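Local coordinates for ABC transporter substrate-binding protein (PDB 3LKV) that probably serves as the substrate-binding component of an ABC transporter, here with a phenylalanine in its pocket and zinc ions bound, at residues A[189-192]-A[196-199]; A[211-216]-A[221-226]. One frame throughout, in Å; residues are numbered along the deposited sequence.

Contact 1 (A[189-192]-A[196-199]). With ZN (zinc ion), chain E.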
ATOM      1  N   ALA A 189      21.933  31.553  -7.155  1.00 26.90           N
ATOM      2  CA  ALA A 189      23.273  32.007  -7.489  1.00 26.66           C
ATOM      3  C   ALA A 189      23.533  32.034  -8.998  1.00 26.55           C
ATOM      4  O   ALA A 189      24.436  32.750  -9.453  1.00 27.50           O
ATOM      5  CB  ALA A 189      24.352  31.137  -6.789  1.00 25.42           C
ATOM      6  N   ILE A 190      22.809  31.252  -9.785  1.00 25.66           N
ATOM      7  CA  ILE A 190      23.158  31.141 -11.209  1.00 25.86           C
ATOM      8  C   ILE A 190      22.087  31.560 -12.211  1.00 24.75           C
ATOM      9  O   ILE A 190      22.381  31.644 -13.414  1.00 23.28           O
ATOM     10  CB  ILE A 190      23.610  29.682 -11.579  1.00 26.50           C
ATOM     11  CG1 ILE A 190      22.453  28.669 -11.434  1.00 28.49           C
ATOM     12  CG2 ILE A 190      24.792  29.286 -10.739  1.00 27.88           C
ATOM     13  CD1 ILE A 190      22.754  27.272 -12.100  1.00 32.05           C
ATOM     14  N   ALA A 191      20.865  31.785 -11.736  1.00 23.94           N
ATOM     15  CA  ALA A 191      19.740  31.912 -12.645  1.00 25.20           C
ATOM     16  C   ALA A 191      19.887  33.160 -13.540  1.00 25.59           C
ATOM     17  O   ALA A 191      19.521  33.104 -14.687  1.00 25.65           O
ATOM     18  CB  ALA A 191      18.416  31.940 -11.889  1.00 24.54           C
ATOM     19  N   GLU A 192      20.480  34.235 -13.046  1.00 25.51           N
ATOM     20  CA  GLU A 192      20.609  35.464 -13.838  1.00 27.53           C
ATOM     21  C   GLU A 192      21.758  35.401 -14.857  1.00 28.91           C
ATOM     22  O   GLU A 192      21.752  36.140 -15.847  1.00 30.31           O
ATOM     23  CB  GLU A 192      20.728  36.703 -12.920  1.00 26.26           C
ATOM     24  CG  GLU A 192      19.417  36.994 -12.041  1.00 25.09           C
ATOM     25  CD  GLU A 192      18.157  37.320 -12.862  1.00 24.66           C
ATOM     26  OE1 GLU A 192      18.111  37.133 -14.119  1.00 24.05           O
ATOM     27  OE2 GLU A 192      17.177  37.791 -12.252  1.00 26.33           O
ATOM     28  N   VAL A 196      18.783  29.451 -19.418  1.00 26.36           N
ATOM     29  CA  VAL A 196      17.856  28.373 -19.054  1.00 25.13           C
ATOM     30  C   VAL A 196      18.547  27.511 -18.030  1.00 25.06           C
ATOM     31  O   VAL A 196      19.764  27.409 -18.053  1.00 25.67           O
ATOM     32  CB  VAL A 196      17.448  27.541 -20.287  1.00 25.18           C
ATOM     33  CG1 VAL A 196      18.689  26.975 -21.028  1.00 26.20           C
ATOM     34  CG2 VAL A 196      16.455  26.446 -19.916  1.00 24.07           C
ATOM     35  N   ILE A 197      17.796  26.928 -17.108  1.00 24.56           N
ATOM     36  CA  ILE A 197      18.349  25.993 -16.161  1.00 24.27           C
ATOM     37  C   ILE A 197      17.982  24.574 -16.647  1.00 23.99           C
ATOM     38  O   ILE A 197      16.799  24.289 -16.979  1.00 23.74           O
ATOM     39  CB  ILE A 197      17.753  26.171 -14.787  1.00 24.46           C
ATOM     40  CG1 ILE A 197      17.867  27.637 -14.285  1.00 27.50           C
ATOM     41  CG2 ILE A 197      18.375  25.190 -13.845  1.00 22.37           C
ATOM     42  CD1 ILE A 197      19.235  28.073 -14.023  1.00 27.54           C
ATOM     43  N   TYR A 198      18.987  23.720 -16.708  1.00 22.56           N
ATOM     44  CA  TYR A 198      18.802  22.333 -17.022  1.00 23.12           C
ATOM     45  C   TYR A 198      18.645  21.592 -15.717  1.00 23.18           C
ATOM     46  O   TYR A 198      19.579  21.460 -14.948  1.00 22.33           O
ATOM     47  CB  TYR A 198      20.016  21.798 -17.787  1.00 23.85           C
ATOM     48  CG  TYR A 198      19.967  20.304 -18.138  1.00 25.80           C
ATOM     49  CD1 TYR A 198      18.880  19.764 -18.777  1.00 24.50           C
ATOM     50  CD2 TYR A 198      21.035  19.464 -17.863  1.00 26.40           C
ATOM     51  CE1 TYR A 198      18.840  18.443 -19.140  1.00 27.25           C
ATOM     52  CE2 TYR A 198      21.008  18.101 -18.234  1.00 27.89           C
ATOM     53  CZ  TYR A 198      19.906  17.598 -18.870  1.00 26.16           C
ATOM     54  OH  TYR A 198      19.829  16.269 -19.208  1.00 25.97           O
ATOM     55  N   ALA A 199      17.438  21.113 -15.461  1.00 22.93           N
ATOM     56  CA  ALA A 199      17.171  20.379 -14.239  1.00 22.81           C
ATOM     57  C   ALA A 199      17.484  18.903 -14.569  1.00 22.94           C
ATOM     58  O   ALA A 199      16.729  18.242 -15.267  1.00 22.90           O
ATOM     59  CB  ALA A 199      15.689  20.569 -13.794  1.00 22.20           C
TER
HETATM   60 ZN    ZN E 403      18.465  33.819 -16.616  0.50 64.70          ZN
HETATM   61  O   HOH W   1      19.040  36.184 -17.071  1.00 30.86           O
HETATM   62  O   HOH W   2      16.932  34.031 -18.336  1.00 39.63           O

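Contact 2 (A[211-216]-A[221-226]). With ZN (zinc ion), chain E.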
ATOM      1  N   GLY A 211      11.665  24.441  -5.114  1.00 28.40           N
ATOM      2  CA  GLY A 211      12.544  25.531  -4.742  1.00 27.84           C
ATOM      3  C   GLY A 211      13.391  26.002  -5.924  1.00 27.62           C
ATOM      4  O   GLY A 211      13.640  27.209  -6.090  1.00 26.46           O
HETATM    5  N   MSE A 212      13.827  25.068  -6.766  1.00 26.94           N
HETATM    6  CA  MSE A 212      14.556  25.468  -7.956  1.00 27.28           C
HETATM    7  C   MSE A 212      13.667  26.366  -8.825  1.00 27.33           C
HETATM    8  O   MSE A 212      14.112  27.367  -9.353  1.00 25.94           O
HETATM    9  CB  MSE A 212      15.049  24.278  -8.756  1.00 27.24           C
HETATM   10  CG  MSE A 212      15.538  24.613 -10.135  1.00 27.65           C
HETATM   11 SE   MSE A 212      16.336  23.075 -11.064  0.75 33.27          SE
HETATM   12  CE  MSE A 212      18.124  23.151 -10.174  1.00 26.38           C
ATOM     13  N   ILE A 213      12.412  26.000  -8.950  1.00 27.88           N
ATOM     14  CA  ILE A 213      11.534  26.688  -9.867  1.00 28.99           C
ATOM     15  C   ILE A 213      11.139  28.053  -9.288  1.00 29.20           C
ATOM     16  O   ILE A 213      10.992  29.020 -10.037  1.00 29.37           O
ATOM     17  CB  ILE A 213      10.331  25.785 -10.294  1.00 29.26           C
ATOM     18  CG1 ILE A 213      10.857  24.823 -11.360  1.00 29.48           C
ATOM     19  CG2 ILE A 213       9.147  26.613 -10.836  1.00 30.18           C
ATOM     20  CD1 ILE A 213      10.004  23.697 -11.681  1.00 29.99           C
ATOM     21  N   VAL A 214      11.063  28.137  -7.965  1.00 28.52           N
ATOM     22  CA  VAL A 214      10.750  29.397  -7.337  1.00 28.55           C
ATOM     23  C   VAL A 214      11.874  30.385  -7.653  1.00 27.84           C
ATOM     24  O   VAL A 214      11.596  31.480  -8.095  1.00 27.40           O
ATOM     25  CB  VAL A 214      10.520  29.273  -5.793  1.00 28.93           C
ATOM     26  CG1 VAL A 214      10.552  30.697  -5.088  1.00 30.34           C
ATOM     27  CG2 VAL A 214       9.186  28.588  -5.519  1.00 28.24           C
ATOM     28  N   ALA A 215      13.120  29.969  -7.456  1.00 26.50           N
ATOM     29  CA  ALA A 215      14.271  30.796  -7.780  1.00 26.82           C
ATOM     30  C   ALA A 215      14.339  31.140  -9.294  1.00 27.36           C
ATOM     31  O   ALA A 215      14.641  32.292  -9.645  1.00 27.03           O
ATOM     32  CB  ALA A 215      15.607  30.138  -7.304  1.00 24.90           C
ATOM     33  N   ALA A 216      14.107  30.160 -10.169  1.00 26.22           N
ATOM     34  CA  ALA A 216      14.186  30.426 -11.601  1.00 26.33           C
ATOM     35  C   ALA A 216      13.112  31.425 -12.030  1.00 26.85           C
ATOM     36  O   ALA A 216      13.408  32.385 -12.775  1.00 24.89           O
ATOM     37  CB  ALA A 216      14.047  29.135 -12.398  1.00 26.44           C
ATOM     38  N   THR A 221      13.893  32.980 -15.492  1.00 26.55           N
ATOM     39  CA  THR A 221      14.693  32.068 -16.275  1.00 25.87           C
ATOM     40  C   THR A 221      13.900  30.755 -16.409  1.00 24.84           C
ATOM     41  O   THR A 221      13.366  30.273 -15.421  1.00 24.33           O
ATOM     42  CB  THR A 221      15.976  31.849 -15.548  1.00 26.14           C
ATOM     43  OG1 THR A 221      16.636  33.109 -15.519  1.00 28.51           O
ATOM     44  CG2 THR A 221      16.868  30.740 -16.198  1.00 23.92           C
ATOM     45  N   PRO A 222      13.767  30.229 -17.631  1.00 24.00           N
ATOM     46  CA  PRO A 222      13.063  28.977 -17.825  1.00 23.67           C
ATOM     47  C   PRO A 222      13.891  27.812 -17.333  1.00 23.81           C
ATOM     48  O   PRO A 222      15.102  27.932 -17.304  1.00 24.32           O
ATOM     49  CB  PRO A 222      12.938  28.881 -19.314  1.00 23.13           C
ATOM     50  CG  PRO A 222      13.985  29.816 -19.869  1.00 25.37           C
ATOM     51  CD  PRO A 222      14.070  30.906 -18.904  1.00 25.05           C
ATOM     52  N   VAL A 223      13.233  26.726 -16.947  1.00 23.83           N
ATOM     53  CA  VAL A 223      13.866  25.461 -16.575  1.00 23.53           C
ATOM     54  C   VAL A 223      13.448  24.407 -17.598  1.00 24.17           C
ATOM     55  O   VAL A 223      12.272  24.269 -17.887  1.00 24.31           O
ATOM     56  CB  VAL A 223      13.393  25.062 -15.154  1.00 23.37           C
ATOM     57  CG1 VAL A 223      13.901  23.665 -14.719  1.00 22.85           C
ATOM     58  CG2 VAL A 223      13.808  26.118 -14.191  1.00 23.70           C
ATOM     59  N   PHE A 224      14.417  23.697 -18.164  1.00 24.56           N
ATOM     60  CA  PHE A 224      14.163  22.543 -19.008  1.00 24.38           C
ATOM     61  C   PHE A 224      14.415  21.305 -18.152  1.00 24.77           C
ATOM     62  O   PHE A 224      15.457  21.209 -17.501  1.00 24.87           O
ATOM     63  CB  PHE A 224      15.102  22.498 -20.215  1.00 25.24           C
ATOM     64  CG  PHE A 224      14.887  21.302 -21.071  1.00 25.04           C
ATOM     65  CD1 PHE A 224      13.926  21.306 -22.046  1.00 29.11           C
ATOM     66  CD2 PHE A 224      15.566  20.140 -20.818  1.00 28.53           C
ATOM     67  CE1 PHE A 224      13.657  20.157 -22.782  1.00 30.48           C
ATOM     68  CE2 PHE A 224      15.319  18.979 -21.547  1.00 29.86           C
ATOM     69  CZ  PHE A 224      14.368  18.981 -22.532  1.00 29.80           C
ATOM     70  N   GLY A 225      13.465  20.372 -18.167  1.00 24.21           N
ATOM     71  CA  GLY A 225      13.521  19.206 -17.315  1.00 24.41           C
ATOM     72  C   GLY A 225      13.964  17.921 -18.000  1.00 24.00           C
ATOM     73  O   GLY A 225      13.519  17.589 -19.097  1.00 24.47           O
ATOM     74  N   ALA A 226      14.790  17.148 -17.329  1.00 23.84           N
ATOM     75  CA  ALA A 226      15.195  15.828 -17.858  1.00 23.36           C
ATOM     76  C   ALA A 226      14.164  14.765 -17.458  1.00 23.27           C
ATOM     77  O   ALA A 226      14.257  13.590 -17.851  1.00 25.26           O
ATOM     78  CB  ALA A 226      16.616  15.495 -17.350  1.00 23.31           C
TER
HETATM   79 ZN    ZN E 403      18.465  33.819 -16.616  0.50 64.70          ZN
HETATM   80  O   HOH W   1      19.040  36.184 -17.071  1.00 30.86           O
HETATM   81  O   HOH W   2      16.932  34.031 -18.336  1.00 39.63           O

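Contact 1 (A[189-192]-A[196-199])
The methyl CD1 of Ile197 is the hub at which helix 183-191 meets strand 196-199, the connection from helix into strand in an alpha/beta domain of the periplasmic-binding-protein fold. It lies 4.1 Å from CD1 of Ile190, methyl to methyl. CA of Ala191 is equally near, 4.1 Å from the same Ile197 CD1, while CB of Ala191 stands slightly farther off. Ile197 folds its CD1 back (chi2 -67°), whereas Ile190, with CG1 between its backbone N and carbonyl carbon (chi1 66°), stretches its CD1 outward. The side chains of Ile190 and Ile197 cross at a slant. The segments share no hydrogen bond, and the joint is purely apolar. Around it, Val146 touches Ile190 from the neighbouring strand, and Val223 and Met212 pack against Ile197, filling out the core between helix and sheet. The same segment also carries a metal ligand: the carbonyl O of Ala191 binds a zinc ion at 2.3 Å, in a site completed by Ser194 O, Thr221 OG1 and two waters. One of these waters donates to Glu192 O at 3.0 Å and to Glu192 OE1 at 3.2 Å.

Contact 2 (A[211-216]-A[221-226])
Val223 and Ala216 form the tightest apolar pair where helix 209-218 packs on strand 223-225, the helix-turn-strand connection of an alpha/beta domain. CB of each is directed at the opposing segment, and CG2 of Val223 approaches CB of Ala216 to 3.5 Å. The small alanine thus lets the valine come close to the helix, although the two short axes remain 10.4 Å apart. The branches of Val223 divide the remaining apolar contacts. CG2 also faces Ile213 CG1 at 4.3 Å, and CG1 meets the selenium of selenomethionine Met212, with SE 4.4 Å away. Beyond this pair of segments, Met212 and Val223 both touch Ala199 on the adjacent strand.

Hydrogen bonding across the contact is confined to the backbone. Thr221 N donates to Ala216 O at 2.8 Å in an almost straight bond (178° at the hydrogen), although the donor stands 38° above the carbonyl plane.

The third interaction is with metal. In Thr221 the hydroxyl lies beside the backbone N (chi1 -64°), and OG1 binds zinc at 2.2 Å, with a weak hydrogen bond to Ala219 O in addition. One residue thereby joins Ala216 of the helix to the metal site: its amide is fixed by Ala216 while its hydroxyl oxygen, probably polarised by the zinc, serves as a ligand.

Overall arrangement
Contacts 1 and 2 follow one another along the chain as successive helix-to-strand turns, their centres about 7 Å apart. Strands 196-199 and 223-225 are parallel neighbours in the sheet, where probable hydrogen bonds run from Phe224 N to Ile197 O (2.7 Å) and from Ala199 N to Phe224 O (2.8 Å). Methyl packing continues between them through Ala199 CB and Val223 CG1, 3.7 Å apart. A single zinc ion ties the two turns together: the first supplies Ala191 O and Ser194 O, the second Thr221 OG1, and two waters complete the site. The bound phenylalanine is elsewhere, about 14 Å from the side chain of Ile197 and about 11 Å from that of Met212.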